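Periplasmic molybdate-binding protein (Azotobacter vinelandii, PDB 1ATG) binds molybdate and tungstate in a pocket between its two domains, probably as the periplasmic receptor of an ABC transporter for molybdate uptake. Local coordinates at residues A[142-145]-A[146-150]; A[129-132]-A[133-137]; A[91-95]-A[96-100]; A[18-21]-A[22-26]. All blocks are in the same frame, centred on the assembly; numbering follows the deposited sequence. Where two conformers were deposited one is given.

Interaction 1 of 4, residues A[142-145]-A[146-150]; sequences EANS and VGQAH. With WO4 (tungstate(VI)ion), chain B; SO4 (sulfate ion), chain D.
The side-chain amides of N144 and Q148 lie stacked, their planes 5° apart although the two side chains cross at about a right angle, with N144 OD1 3.5 Å from Q148 CD. With CG between its backbone N and carbonyl carbon (chi1 68°), N144 lays its amide over that of Q148. Q148 CG is anti to its own N, and the extended side chain carries OE1 to N144 N at 2.8 Å; the donor stands above the plane of that carbonyl. The other end of the amide, Q148 NE2, gives a bond to O4 of a sulfate ion, probably from the crystallisation liquor. S145 is the N-cap: its OG accepts from Q148 N at 2.9 Å, while A149 N bonds to S145 O. A143 CB also rests 4.0 Å from A149 CB. V146 N donates almost straight (174°) to O1 of the tungstate at 2.8 Å; T8, N9, S36 and Y117 supply further bonds to this anion. The N-terminus of helix 146-154, turned to the anion through V146 N, would probably stabilise its charge. The turn joins strand 140-143, which pairs in parallel with strand 107-110, to helix 146-154, whose H150 ring meets W85 on strand 75-86.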
ATOM      1  N   GLU A 142       5.587  -7.697 -14.049  1.00  6.06           N
ATOM      2  CA  GLU A 142       4.347  -7.517 -13.311  1.00  8.33           C
ATOM      3  C   GLU A 142       4.347  -8.338 -12.046  1.00  8.01           C
ATOM      4  O   GLU A 142       4.556  -9.554 -12.047  1.00 13.74           O
ATOM      5  CB  GLU A 142       3.198  -7.916 -14.248  1.00 10.55           C
ATOM      6  CG  GLU A 142       1.826  -7.526 -13.709  1.00 15.95           C
ATOM      7  CD  GLU A 142       0.741  -8.095 -14.614  1.00 23.53           C
ATOM      8  OE1 GLU A 142       0.469  -9.305 -14.497  1.00 29.34           O
ATOM      9  OE2 GLU A 142       0.200  -7.330 -15.432  1.00 31.41           O
ATOM     10  N   ALA A 143       4.180  -7.700 -10.897  1.00  6.38           N
ATOM     11  CA  ALA A 143       4.070  -8.333  -9.597  1.00  6.57           C
ATOM     12  C   ALA A 143       2.590  -8.391  -9.215  1.00  6.29           C
ATOM     13  O   ALA A 143       1.829  -7.538  -9.673  1.00  7.32           O
ATOM     14  CB  ALA A 143       4.882  -7.578  -8.563  1.00  7.35           C
ATOM     15  N   ASN A 144       2.201  -9.347  -8.379  1.00  6.53           N
ATOM     16  CA  ASN A 144       0.777  -9.466  -8.072  1.00  7.38           C
ATOM     17  C   ASN A 144       0.328  -8.611  -6.902  1.00  7.85           C
ATOM     18  O   ASN A 144      -0.856  -8.608  -6.596  1.00  8.60           O
ATOM     19  CB  ASN A 144       0.358 -10.929  -7.899  1.00 11.81           C
ATOM     20  CG  ASN A 144       0.958 -11.571  -6.675  1.00 14.17           C
ATOM     21  OD1 ASN A 144       1.588 -10.938  -5.825  1.00 16.26           O
ATOM     22  ND2 ASN A 144       0.743 -12.889  -6.576  1.00 18.62           N
ATOM     23  N   SER A 145       1.246  -7.844  -6.320  1.00  5.54           N
ATOM     24  CA  SER A 145       0.951  -6.957  -5.203  1.00  4.95           C
ATOM     25  C   SER A 145       2.194  -6.089  -5.003  1.00  4.67           C
ATOM     26  O   SER A 145       3.274  -6.460  -5.478  1.00  4.44           O
ATOM     27  CB  SER A 145       0.667  -7.739  -3.927  1.00  5.56           C
ATOM     28  OG  SER A 145       1.858  -8.278  -3.403  1.00  7.00           O
ATOM     29  N   VAL A 146       2.044  -4.991  -4.241  1.00  4.28           N
ATOM     30  CA  VAL A 146       3.261  -4.222  -3.940  1.00  4.39           C
ATOM     31  C   VAL A 146       4.123  -4.961  -2.936  1.00  3.90           C
ATOM     32  O   VAL A 146       5.346  -4.769  -2.891  1.00  4.41           O
ATOM     33  CB  VAL A 146       2.961  -2.772  -3.563  1.00  4.35           C
ATOM     34  CG1 VAL A 146       2.446  -2.616  -2.148  1.00  4.28           C
ATOM     35  CG2 VAL A 146       4.202  -1.898  -3.754  1.00  4.35           C
ATOM     36  N   GLY A 147       3.551  -5.850  -2.131  1.00  4.82           N
ATOM     37  CA  GLY A 147       4.334  -6.750  -1.289  1.00  5.36           C
ATOM     38  C   GLY A 147       5.295  -7.573  -2.159  1.00  5.44           C
ATOM     39  O   GLY A 147       6.490  -7.681  -1.870  1.00  5.39           O
ATOM     40  N   GLN A 148       4.793  -8.130  -3.256  1.00  4.75           N
ATOM     41  CA  GLN A 148       5.656  -8.895  -4.156  1.00  5.65           C
ATOM     42  C   GLN A 148       6.631  -7.996  -4.898  1.00  5.31           C
ATOM     43  O   GLN A 148       7.806  -8.367  -5.034  1.00  5.78           O
ATOM     44  CB  GLN A 148       4.820  -9.735  -5.118  1.00  6.36           C
ATOM     45  CG  GLN A 148       5.674 -10.541  -6.093  1.00 11.18           C
ATOM     46  CD  GLN A 148       4.843 -11.526  -6.887  1.00 11.62           C
ATOM     47  OE1 GLN A 148       4.217 -11.215  -7.897  1.00 12.93           O
ATOM     48  NE2 GLN A 148       4.824 -12.778  -6.417  1.00 17.83           N
ATOM     49  N   ALA A 149       6.242  -6.788  -5.331  1.00  4.85           N
ATOM     50  CA  ALA A 149       7.192  -5.884  -5.975  1.00  4.82           C
ATOM     51  C   ALA A 149       8.347  -5.577  -5.021  1.00  4.90           C
ATOM     52  O   ALA A 149       9.506  -5.564  -5.425  1.00  4.73           O
ATOM     53  CB  ALA A 149       6.486  -4.617  -6.413  1.00  5.43           C
ATOM     54  N   HIS A 150       7.981  -5.310  -3.757  1.00  4.29           N
ATOM     55  CA  HIS A 150       9.023  -5.050  -2.764  1.00  4.98           C
ATOM     56  C   HIS A 150       9.938  -6.255  -2.549  1.00  4.55           C
ATOM     57  O   HIS A 150      11.156  -6.091  -2.499  1.00  4.84           O
ATOM     58  CB  HIS A 150       8.369  -4.610  -1.439  1.00  5.24           C
ATOM     59  CG  HIS A 150       9.381  -4.564  -0.337  1.00  5.71           C
ATOM     60  ND1 HIS A 150       9.476  -5.583   0.581  1.00  8.39           N
ATOM     61  CD2 HIS A 150      10.347  -3.663  -0.041  1.00  6.09           C
ATOM     62  CE1 HIS A 150      10.472  -5.308   1.416  1.00  8.44           C
ATOM     63  NE2 HIS A 150      11.015  -4.163   1.063  1.00  6.72           N
TER
HETATM   64  W   WO4 B 250      -1.396  -2.854  -2.864  1.00  5.39           W
HETATM   65  O1  WO4 B 250      -0.486  -4.358  -3.129  1.00  5.04           O
HETATM   66  O2  WO4 B 250      -1.053  -2.186  -1.307  1.00  3.47           O
HETATM   67  O3  WO4 B 250      -0.976  -1.637  -4.074  1.00  6.63           O
HETATM   68  O4  WO4 B 250      -3.141  -3.139  -2.974  1.00  4.45           O
HETATM   69  S   SO4 D 451       7.166 -12.990  -3.239  0.50 14.83           S
HETATM   70  O1  SO4 D 451       7.782 -13.793  -2.126  0.50 17.89           O
HETATM   71  O2  SO4 D 451       8.268 -12.292  -3.974  0.50 17.35           O
HETATM   72  O3  SO4 D 451       6.214 -11.987  -2.662  0.50 17.08           O
HETATM   73  O4  SO4 D 451       6.433 -13.898  -4.174  0.50 16.76           O
HETATM   74  O   HOH W   1       7.027 -10.594  -9.812  1.00 26.58           O

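Interaction 2 of 4, residues A[129-132]-A[133-137]; sequences GLLD and KLTAQ
L131 O is gripped twice by T135: OG1 donates to it at 2.7 Å and the backbone N at 3.0 Å, from opposite faces of the carbonyl plane. The hydroxyl stands 35° out of that plane, put there by a chi1 of -63° that sets OG1 beside its own N and turns it back toward the preceding turn. L131 CD1 also reaches T135 OG1, at 3.8 Å, so the hydroxyl lies against a methyl as well as the oxygen. One residue earlier, L134 N closes on L130 O, and the L134 side chain bends over the same carbonyl, its CG 3.4 Å from L130 O and its CD1 4.1 Å from L130 CB. The backbone bonds, with that of A136 N to D132 O, belong to the short helix 131-136, which follows the Schellman motif at G129 that ends helix 116-127. A water bridges the junction, donating a hydrogen bond to G129 O and accepting one from K133 N at 2.8 Å. L130 and K133 run side by side, pointing the same way. In the conformer given, one of two deposited, the lysine is bent at chi2 and chi4 and brings NZ to Q137 OE1 at 2.9 Å; R139 NH1 bonds to the same oxygen. Toward the domain, L131 and L134 pack on L125 of helix 116-127 and on I140 of strand 140-143.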
ATOM      1  N   GLY A 129       6.725   9.460 -20.198  1.00  7.01           N
ATOM      2  CA  GLY A 129       6.711   8.987 -21.575  1.00  8.06           C
ATOM      3  C   GLY A 129       7.566   7.738 -21.749  1.00  7.01           C
ATOM      4  O   GLY A 129       8.096   7.535 -22.854  1.00  8.94           O
ATOM      5  N   LEU A 130       7.690   6.905 -20.708  1.00  6.41           N
ATOM      6  CA  LEU A 130       8.527   5.727 -20.753  1.00  6.68           C
ATOM      7  C   LEU A 130       7.750   4.429 -20.688  1.00  6.71           C
ATOM      8  O   LEU A 130       8.380   3.378 -20.832  1.00  7.60           O
ATOM      9  CB  LEU A 130       9.524   5.726 -19.574  1.00  6.76           C
ATOM     10  CG  LEU A 130      10.572   6.834 -19.608  1.00  8.82           C
ATOM     11  CD1 LEU A 130      11.322   6.899 -18.281  1.00  8.62           C
ATOM     12  CD2 LEU A 130      11.540   6.619 -20.765  1.00 11.98           C
ATOM     13  N   LEU A 131       6.434   4.463 -20.500  1.00  6.06           N
ATOM     14  CA  LEU A 131       5.689   3.227 -20.379  1.00  6.23           C
ATOM     15  C   LEU A 131       5.745   2.401 -21.651  1.00  6.31           C
ATOM     16  O   LEU A 131       5.980   1.194 -21.603  1.00  7.35           O
ATOM     17  CB  LEU A 131       4.240   3.477 -19.960  1.00  7.37           C
ATOM     18  CG  LEU A 131       3.410   2.228 -19.679  1.00  6.84           C
ATOM     19  CD1 LEU A 131       4.051   1.399 -18.568  1.00  8.57           C
ATOM     20  CD2 LEU A 131       1.981   2.590 -19.279  1.00  8.86           C
ATOM     21  N   ASP A 132       5.504   3.035 -22.809  1.00  6.67           N
ATOM     22  CA  ASP A 132       5.529   2.250 -24.051  1.00  6.97           C
ATOM     23  C   ASP A 132       6.898   1.629 -24.316  1.00  7.82           C
ATOM     24  O   ASP A 132       6.921   0.452 -24.699  1.00  8.48           O
ATOM     25  CB  ASP A 132       5.099   3.133 -25.220  1.00  9.30           C
ATOM     26  CG  ASP A 132       3.642   3.560 -25.165  1.00 10.44           C
ATOM     27  OD1 ASP A 132       2.831   2.891 -24.507  1.00 11.67           O
ATOM     28  OD2 ASP A 132       3.331   4.601 -25.794  1.00 12.59           O
ATOM     29  N   LYS A 133       7.937   2.421 -24.148  1.00  7.17           N
ATOM     30  CA  LYS A 133       9.281   1.889 -24.418  1.00  8.84           C
ATOM     31  C   LYS A 133       9.628   0.735 -23.495  1.00  7.98           C
ATOM     32  O   LYS A 133      10.100  -0.320 -23.950  1.00  8.91           O
ATOM     33  CB  LYS A 133      10.293   3.024 -24.270  0.50 12.31           C
ATOM     34  CG  LYS A 133      11.759   2.626 -24.234  0.50 18.25           C
ATOM     35  CD  LYS A 133      12.531   3.492 -23.247  0.50 19.20           C
ATOM     36  CE  LYS A 133      14.029   3.431 -23.472  0.50 22.16           C
ATOM     37  NZ  LYS A 133      14.675   2.399 -22.614  0.50 18.97           N
ATOM     38  N   LEU A 134       9.386   0.890 -22.183  1.00  7.69           N
ATOM     39  CA  LEU A 134       9.770  -0.166 -21.240  1.00  7.08           C
ATOM     40  C   LEU A 134       8.902  -1.395 -21.393  1.00  7.29           C
ATOM     41  O   LEU A 134       9.354  -2.533 -21.158  1.00  9.12           O
ATOM     42  CB  LEU A 134       9.747   0.376 -19.811  1.00  7.35           C
ATOM     43  CG  LEU A 134      10.822   1.429 -19.547  1.00  7.76           C
ATOM     44  CD1 LEU A 134      10.635   2.019 -18.151  1.00  9.50           C
ATOM     45  CD2 LEU A 134      12.234   0.881 -19.702  1.00 10.34           C
ATOM     46  N   THR A 135       7.662  -1.239 -21.823  1.00  7.62           N
ATOM     47  CA  THR A 135       6.786  -2.366 -22.100  1.00  8.16           C
ATOM     48  C   THR A 135       7.275  -3.104 -23.344  1.00  8.40           C
ATOM     49  O   THR A 135       7.404  -4.333 -23.342  1.00 10.07           O
ATOM     50  CB  THR A 135       5.344  -1.876 -22.304  1.00  8.73           C
ATOM     51  OG1 THR A 135       4.876  -1.265 -21.087  1.00  8.42           O
ATOM     52  CG2 THR A 135       4.405  -3.022 -22.655  1.00 11.15           C
ATOM     53  N   ALA A 136       7.615  -2.368 -24.406  1.00  9.44           N
ATOM     54  CA  ALA A 136       8.111  -2.981 -25.639  1.00  9.48           C
ATOM     55  C   ALA A 136       9.412  -3.742 -25.407  1.00 10.66           C
ATOM     56  O   ALA A 136       9.652  -4.812 -25.994  1.00 10.70           O
ATOM     57  CB  ALA A 136       8.331  -1.922 -26.709  1.00 10.73           C
ATOM     58  N   GLN A 137      10.273  -3.192 -24.552  1.00  9.61           N
ATOM     59  CA  GLN A 137      11.538  -3.818 -24.204  1.00  9.57           C
ATOM     60  C   GLN A 137      11.378  -4.950 -23.205  1.00  9.42           C
ATOM     61  O   GLN A 137      12.392  -5.575 -22.825  1.00  9.84           O
ATOM     62  CB  GLN A 137      12.481  -2.754 -23.632  1.00 10.45           C
ATOM     63  CG  GLN A 137      12.902  -1.751 -24.700  1.00 11.15           C
ATOM     64  CD  GLN A 137      13.742  -0.630 -24.151  1.00 12.96           C
ATOM     65  OE1 GLN A 137      13.778  -0.358 -22.940  1.00 11.87           O
ATOM     66  NE2 GLN A 137      14.450   0.057 -25.036  1.00 14.16           N
TER
HETATM   67  O   HOH W   2       7.736   5.232 -24.261  1.00 11.01           O

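Interaction 3 of 4, residues A[91-95]-A[96-100]; sequences LVDNQ and GKVLA
D93 turns its carboxylate back over the backbone of K97 and V98, and its two oxygens collect the amides of the turn. From CB, the chi1 of 63° places CG between the backbone N and the carbonyl carbon, over the chain that follows; CG lies 3.4 Å from K97 N. OD1 takes V98 N at 2.8 Å, met on the syn side but 25° out of the carboxylate plane. OD2 takes K97 N at 2.9 Å through its syn lone pair, and Q95 N approaches the same oxygen from above the plane. Three amides thus hold both oxygens and fix the rotation of the group. The bond from Q95 N to OD2 makes an Asx turn, and the weak bond from G96 N to D93 O lies across the same bend. G96 has positive phi and leads the chain into the 3-10 segment 97-100, at whose start the aspartate meets two backbone N-H groups; its negative charge there would probably be favourable. Q95 and K97 run side by side, pointing the same way, in the one of two deposited lysine conformers given. The apolar flank belongs to V98. Its CG2 is 4.1 Å from L91 CD1, the two side chains crossing at about a right angle, and it also lies 3.5 Å from L91 O; V98 CG1 meets V92 CG1 at 4.4 Å. L91 and V92 also rest on S86 of strand 75-86 and L160 of strand 160-164, while V98 O accepts from W104 NE1.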
ATOM      1  N   LEU A  91      22.385   3.198  -7.750  1.00  9.03           N
ATOM      2  CA  LEU A  91      21.702   2.951  -9.014  1.00  7.39           C
ATOM      3  C   LEU A  91      20.591   3.960  -9.253  1.00  7.52           C
ATOM      4  O   LEU A  91      20.493   4.543 -10.334  1.00  8.25           O
ATOM      5  CB  LEU A  91      21.157   1.523  -9.090  1.00  7.97           C
ATOM      6  CG  LEU A  91      20.396   1.171 -10.364  1.00  8.00           C
ATOM      7  CD1 LEU A  91      21.256   1.396 -11.600  1.00  9.76           C
ATOM      8  CD2 LEU A  91      19.869  -0.263 -10.315  1.00  9.28           C
ATOM      9  N   VAL A  92      19.706   4.154  -8.277  1.00  6.04           N
ATOM     10  CA  VAL A  92      18.626   5.121  -8.413  1.00  6.75           C
ATOM     11  C   VAL A  92      19.156   6.496  -8.018  1.00  6.94           C
ATOM     12  O   VAL A  92      19.487   6.731  -6.858  1.00  8.75           O
ATOM     13  CB  VAL A  92      17.407   4.731  -7.574  1.00  5.91           C
ATOM     14  CG1 VAL A  92      16.319   5.788  -7.700  1.00  6.64           C
ATOM     15  CG2 VAL A  92      16.875   3.379  -8.034  1.00  6.43           C
ATOM     16  N   ASP A  93      19.182   7.399  -8.980  1.00  7.81           N
ATOM     17  CA  ASP A  93      19.600   8.773  -8.706  1.00  8.67           C
ATOM     18  C   ASP A  93      18.426   9.554  -8.130  1.00 10.30           C
ATOM     19  O   ASP A  93      17.273   9.172  -8.258  1.00  9.20           O
ATOM     20  CB  ASP A  93      20.068   9.447  -9.993  1.00  9.69           C
ATOM     21  CG  ASP A  93      18.944   9.553 -11.003  1.00 10.79           C
ATOM     22  OD1 ASP A  93      18.525   8.476 -11.509  1.00 12.19           O
ATOM     23  OD2 ASP A  93      18.421  10.657 -11.278  1.00 10.36           O
ATOM     24  N   ASN A  94      18.732  10.714  -7.547  1.00 10.05           N
ATOM     25  CA  ASN A  94      17.722  11.528  -6.890  1.00 10.77           C
ATOM     26  C   ASN A  94      16.808  12.312  -7.802  1.00  9.10           C
ATOM     27  O   ASN A  94      15.970  13.072  -7.293  1.00  9.95           O
ATOM     28  CB  ASN A  94      18.414  12.455  -5.883  1.00 15.70           C
ATOM     29  CG  ASN A  94      19.333  13.447  -6.558  1.00 12.63           C
ATOM     30  OD1 ASN A  94      19.289  13.711  -7.750  1.00 14.55           O
ATOM     31  ND2 ASN A  94      20.192  14.050  -5.738  1.00 17.48           N
ATOM     32  N   GLN A  95      16.864  12.135  -9.113  1.00 10.03           N
ATOM     33  CA  GLN A  95      15.940  12.774 -10.031  1.00  9.92           C
ATOM     34  C   GLN A  95      15.199  11.761 -10.908  1.00  8.47           C
ATOM     35  O   GLN A  95      14.451  12.132 -11.805  1.00  9.94           O
ATOM     36  CB  GLN A  95      16.633  13.778 -10.946  1.00 10.68           C
ATOM     37  CG  GLN A  95      17.130  15.029 -10.238  1.00 16.61           C
ATOM     38  CD  GLN A  95      18.109  15.787 -11.118  1.00 22.24           C
ATOM     39  OE1 GLN A  95      19.166  15.259 -11.472  1.00 24.83           O
ATOM     40  NE2 GLN A  95      17.746  17.008 -11.484  1.00 24.53           N
ATOM     41  N   GLY A  96      15.400  10.467 -10.652  1.00  8.45           N
ATOM     42  CA  GLY A  96      14.732   9.429 -11.426  1.00  8.67           C
ATOM     43  C   GLY A  96      15.223   9.280 -12.848  1.00  7.64           C
ATOM     44  O   GLY A  96      14.610   8.555 -13.633  1.00  8.43           O
ATOM     45  N   LYS A  97      16.346   9.910 -13.204  1.00  8.33           N
ATOM     46  CA  LYS A  97      16.892   9.847 -14.554  1.00  8.28           C
ATOM     47  C   LYS A  97      17.268   8.434 -14.969  1.00  8.11           C
ATOM     48  O   LYS A  97      17.247   8.088 -16.147  1.00  8.85           O
ATOM     49  CB  LYS A  97      18.125  10.746 -14.680  0.50 10.60           C
ATOM     50  CG  LYS A  97      17.802  12.211 -14.936  0.50 13.94           C
ATOM     51  CD  LYS A  97      19.076  13.044 -14.846  0.50 15.28           C
ATOM     52  CE  LYS A  97      18.763  14.485 -14.479  0.50 18.73           C
ATOM     53  NZ  LYS A  97      17.506  14.958 -15.119  0.50 20.48           N
ATOM     54  N   VAL A  98      17.570   7.582 -13.993  1.00  7.66           N
ATOM     55  CA  VAL A  98      17.883   6.185 -14.254  1.00  7.94           C
ATOM     56  C   VAL A  98      16.807   5.512 -15.092  1.00  6.53           C
ATOM     57  O   VAL A  98      17.134   4.650 -15.906  1.00  6.76           O
ATOM     58  CB  VAL A  98      18.073   5.432 -12.926  1.00  7.64           C
ATOM     59  CG1 VAL A  98      16.804   5.353 -12.087  1.00  8.47           C
ATOM     60  CG2 VAL A  98      18.603   4.028 -13.197  1.00  8.68           C
ATOM     61  N   LEU A  99      15.541   5.877 -14.942  1.00  7.02           N
ATOM     62  CA  LEU A  99      14.479   5.214 -15.678  1.00  7.63           C
ATOM     63  C   LEU A  99      14.587   5.302 -17.190  1.00  8.85           C
ATOM     64  O   LEU A  99      14.066   4.440 -17.895  1.00  8.94           O
ATOM     65  CB  LEU A  99      13.125   5.784 -15.248  1.00  6.93           C
ATOM     66  CG  LEU A  99      12.684   5.365 -13.846  1.00  6.97           C
ATOM     67  CD1 LEU A  99      11.469   6.188 -13.428  1.00  8.76           C
ATOM     68  CD2 LEU A  99      12.361   3.882 -13.785  1.00  8.16           C
ATOM     69  N   ALA A 100      15.179   6.377 -17.695  1.00  8.33           N
ATOM     70  CA  ALA A 100      15.288   6.578 -19.134  1.00  9.97           C
ATOM     71  C   ALA A 100      16.514   5.912 -19.735  1.00 11.38           C
ATOM     72  O   ALA A 100      16.663   5.939 -20.966  1.00 13.73           O
ATOM     73  CB  ALA A 100      15.309   8.075 -19.431  1.00 11.77           C
TER

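Interaction 4 of 4, residues A[18-21]-A[22-26]; sequences AGQF and AKQTG
The last two turns of helix 11-25, the helix of the beta-alpha-beta unit that links strands 2-7 and 29-34, join F21 to T25 and Q20 to Q24. T25 OG1 lies over the centre of one face of the F21 ring, 3.8 Å above its plane, while donating to F21 O at 2.7 Å. A chi1 of 71° folds the hydroxyl between the threonine's backbone N and carbonyl carbon, which turns it toward F21 O. T25 N reaches F21 O from the opposite face of its plane, so the oxygen accepts two bonds from one residue. The methyl adds an off-centre CH-pi contact, T25 CG2 lying 4.3 Å from the centroid of the F21 ring. The helix finishes at G26, the first residue to leave helical angles, with positive phi, whose N bonds to A22 O; T25 OG1 also accepts from H27 N just beyond. On another side of the helix, Q20 bends at chi2 (59°) and brings OE1 toward the extended Q24. Q24 NE2 is placed to donate to Q20 OE1, but at 2.5 Å the distance is too short to be taken at face value; the amide planes are 69° apart. Q20 NE2 is 3.8 Å from K23 CD. Q24 OE1 takes a bond from W212 NE1 of helix 203-212, and the F21 ring meets F209 of that helix edge-to-face.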
ATOM      1  N   ALA A  18      -1.505  -3.181  15.238  1.00 10.19           N
ATOM      2  CA  ALA A  18      -2.146  -4.267  15.973  1.00 11.64           C
ATOM      3  C   ALA A  18      -1.402  -4.550  17.265  1.00 11.71           C
ATOM      4  O   ALA A  18      -2.033  -4.731  18.334  1.00 12.29           O
ATOM      5  CB  ALA A  18      -2.177  -5.507  15.084  1.00 14.85           C
ATOM      6  N   GLY A  19      -0.083  -4.554  17.293  1.00 11.58           N
ATOM      7  CA  GLY A  19       0.723  -4.767  18.482  1.00 11.71           C
ATOM      8  C   GLY A  19       0.421  -3.695  19.525  1.00 11.90           C
ATOM      9  O   GLY A  19       0.236  -3.997  20.718  1.00 12.09           O
ATOM     10  N   GLN A  20       0.367  -2.432  19.106  1.00 10.79           N
ATOM     11  CA  GLN A  20       0.062  -1.356  20.042  1.00 10.25           C
ATOM     12  C   GLN A  20      -1.372  -1.444  20.530  1.00  9.11           C
ATOM     13  O   GLN A  20      -1.624  -1.227  21.740  1.00 10.42           O
ATOM     14  CB  GLN A  20       0.356  -0.011  19.387  1.00 10.08           C
ATOM     15  CG  GLN A  20       0.050   1.198  20.257  1.00 11.38           C
ATOM     16  CD  GLN A  20       0.820   1.227  21.556  1.00 13.04           C
ATOM     17  OE1 GLN A  20       0.400   1.890  22.524  1.00 13.80           O
ATOM     18  NE2 GLN A  20       1.932   0.517  21.664  1.00 13.71           N
ATOM     19  N   PHE A  21      -2.335  -1.761  19.689  1.00  9.26           N
ATOM     20  CA  PHE A  21      -3.733  -1.854  20.084  1.00  8.74           C
ATOM     21  C   PHE A  21      -3.904  -2.966  21.105  1.00 10.24           C
ATOM     22  O   PHE A  21      -4.679  -2.844  22.068  1.00 10.17           O
ATOM     23  CB  PHE A  21      -4.602  -2.083  18.849  1.00  9.47           C
ATOM     24  CG  PHE A  21      -6.082  -2.132  19.085  1.00  8.45           C
ATOM     25  CD1 PHE A  21      -6.783  -0.998  19.472  1.00  9.63           C
ATOM     26  CD2 PHE A  21      -6.784  -3.313  18.903  1.00 10.52           C
ATOM     27  CE1 PHE A  21      -8.148  -1.046  19.668  1.00 10.55           C
ATOM     28  CE2 PHE A  21      -8.150  -3.362  19.102  1.00 12.36           C
ATOM     29  CZ  PHE A  21      -8.839  -2.228  19.491  1.00 10.04           C
ATOM     30  N   ALA A  22      -3.182  -4.071  20.915  1.00 11.80           N
ATOM     31  CA  ALA A  22      -3.209  -5.190  21.858  1.00 12.97           C
ATOM     32  C   ALA A  22      -2.596  -4.797  23.187  1.00 12.63           C
ATOM     33  O   ALA A  22      -3.179  -5.107  24.250  1.00 13.35           O
ATOM     34  CB  ALA A  22      -2.461  -6.363  21.234  1.00 14.33           C
ATOM     35  N   LYS A  23      -1.480  -4.101  23.208  1.00 12.92           N
ATOM     36  CA  LYS A  23      -0.869  -3.646  24.448  1.00 14.34           C
ATOM     37  C   LYS A  23      -1.848  -2.751  25.203  1.00 12.78           C
ATOM     38  O   LYS A  23      -2.008  -2.870  26.429  1.00 14.16           O
ATOM     39  CB  LYS A  23       0.424  -2.892  24.167  1.00 15.90           C
ATOM     40  CG  LYS A  23       1.074  -2.159  25.320  1.00 21.52           C
ATOM     41  CD  LYS A  23       2.323  -1.403  24.899  1.00 24.81           C
ATOM     42  CE  LYS A  23       2.938  -0.629  26.052  1.00 27.65           C
ATOM     43  NZ  LYS A  23       3.664  -1.519  26.999  1.00 29.91           N
ATOM     44  N   GLN A  24      -2.487  -1.815  24.506  1.00 11.10           N
ATOM     45  CA  GLN A  24      -3.385  -0.884  25.164  1.00 11.02           C
ATOM     46  C   GLN A  24      -4.683  -1.484  25.653  1.00 10.26           C
ATOM     47  O   GLN A  24      -5.137  -1.093  26.746  1.00 12.09           O
ATOM     48  CB  GLN A  24      -3.719   0.248  24.171  1.00 10.05           C
ATOM     49  CG  GLN A  24      -2.534   1.139  23.866  1.00 11.13           C
ATOM     50  CD  GLN A  24      -2.916   2.227  22.874  1.00 10.16           C
ATOM     51  OE1 GLN A  24      -4.094   2.552  22.736  1.00 10.26           O
ATOM     52  NE2 GLN A  24      -1.911   2.794  22.230  1.00  9.51           N
ATOM     53  N   THR A  25      -5.321  -2.355  24.902  1.00 10.43           N
ATOM     54  CA  THR A  25      -6.651  -2.842  25.154  1.00 11.02           C
ATOM     55  C   THR A  25      -6.785  -4.312  25.493  1.00 11.49           C
ATOM     56  O   THR A  25      -7.864  -4.727  25.913  1.00 11.48           O
ATOM     57  CB  THR A  25      -7.578  -2.626  23.924  1.00 10.29           C
ATOM     58  OG1 THR A  25      -7.197  -3.533  22.877  1.00 10.38           O
ATOM     59  CG2 THR A  25      -7.492  -1.193  23.428  1.00 10.17           C
ATOM     60  N   GLY A  26      -5.749  -5.093  25.216  1.00 12.24           N
ATOM     61  CA  GLY A  26      -5.808  -6.529  25.454  1.00 15.42           C
ATOM     62  C   GLY A  26      -6.436  -7.278  24.289  1.00 17.70           C
ATOM     63  O   GLY A  26      -6.498  -8.514  24.313  1.00 20.96           O
TER

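Interaction 1 is nearest the chain's centre and the most buried in character, and the only one of the four at the anion site; there a helix start supplies backbone N-H groups to a ligand and to a serine cap. Interactions 2 and 4 are surface contacts along helix 131-136 and the end of helix 11-25, about 46 Å apart between centres and on opposite sides of the chain's centre, yet both have a threonine whose hydroxyl and N share one carbonyl four residues back. Interaction 3, partly buried, relies instead on a carboxylate taking backbone amides in a loop. It touches interaction 2, where L130 packs on L99. Helix 131-136 is followed by strand 140-143, whose end belongs to interaction 1.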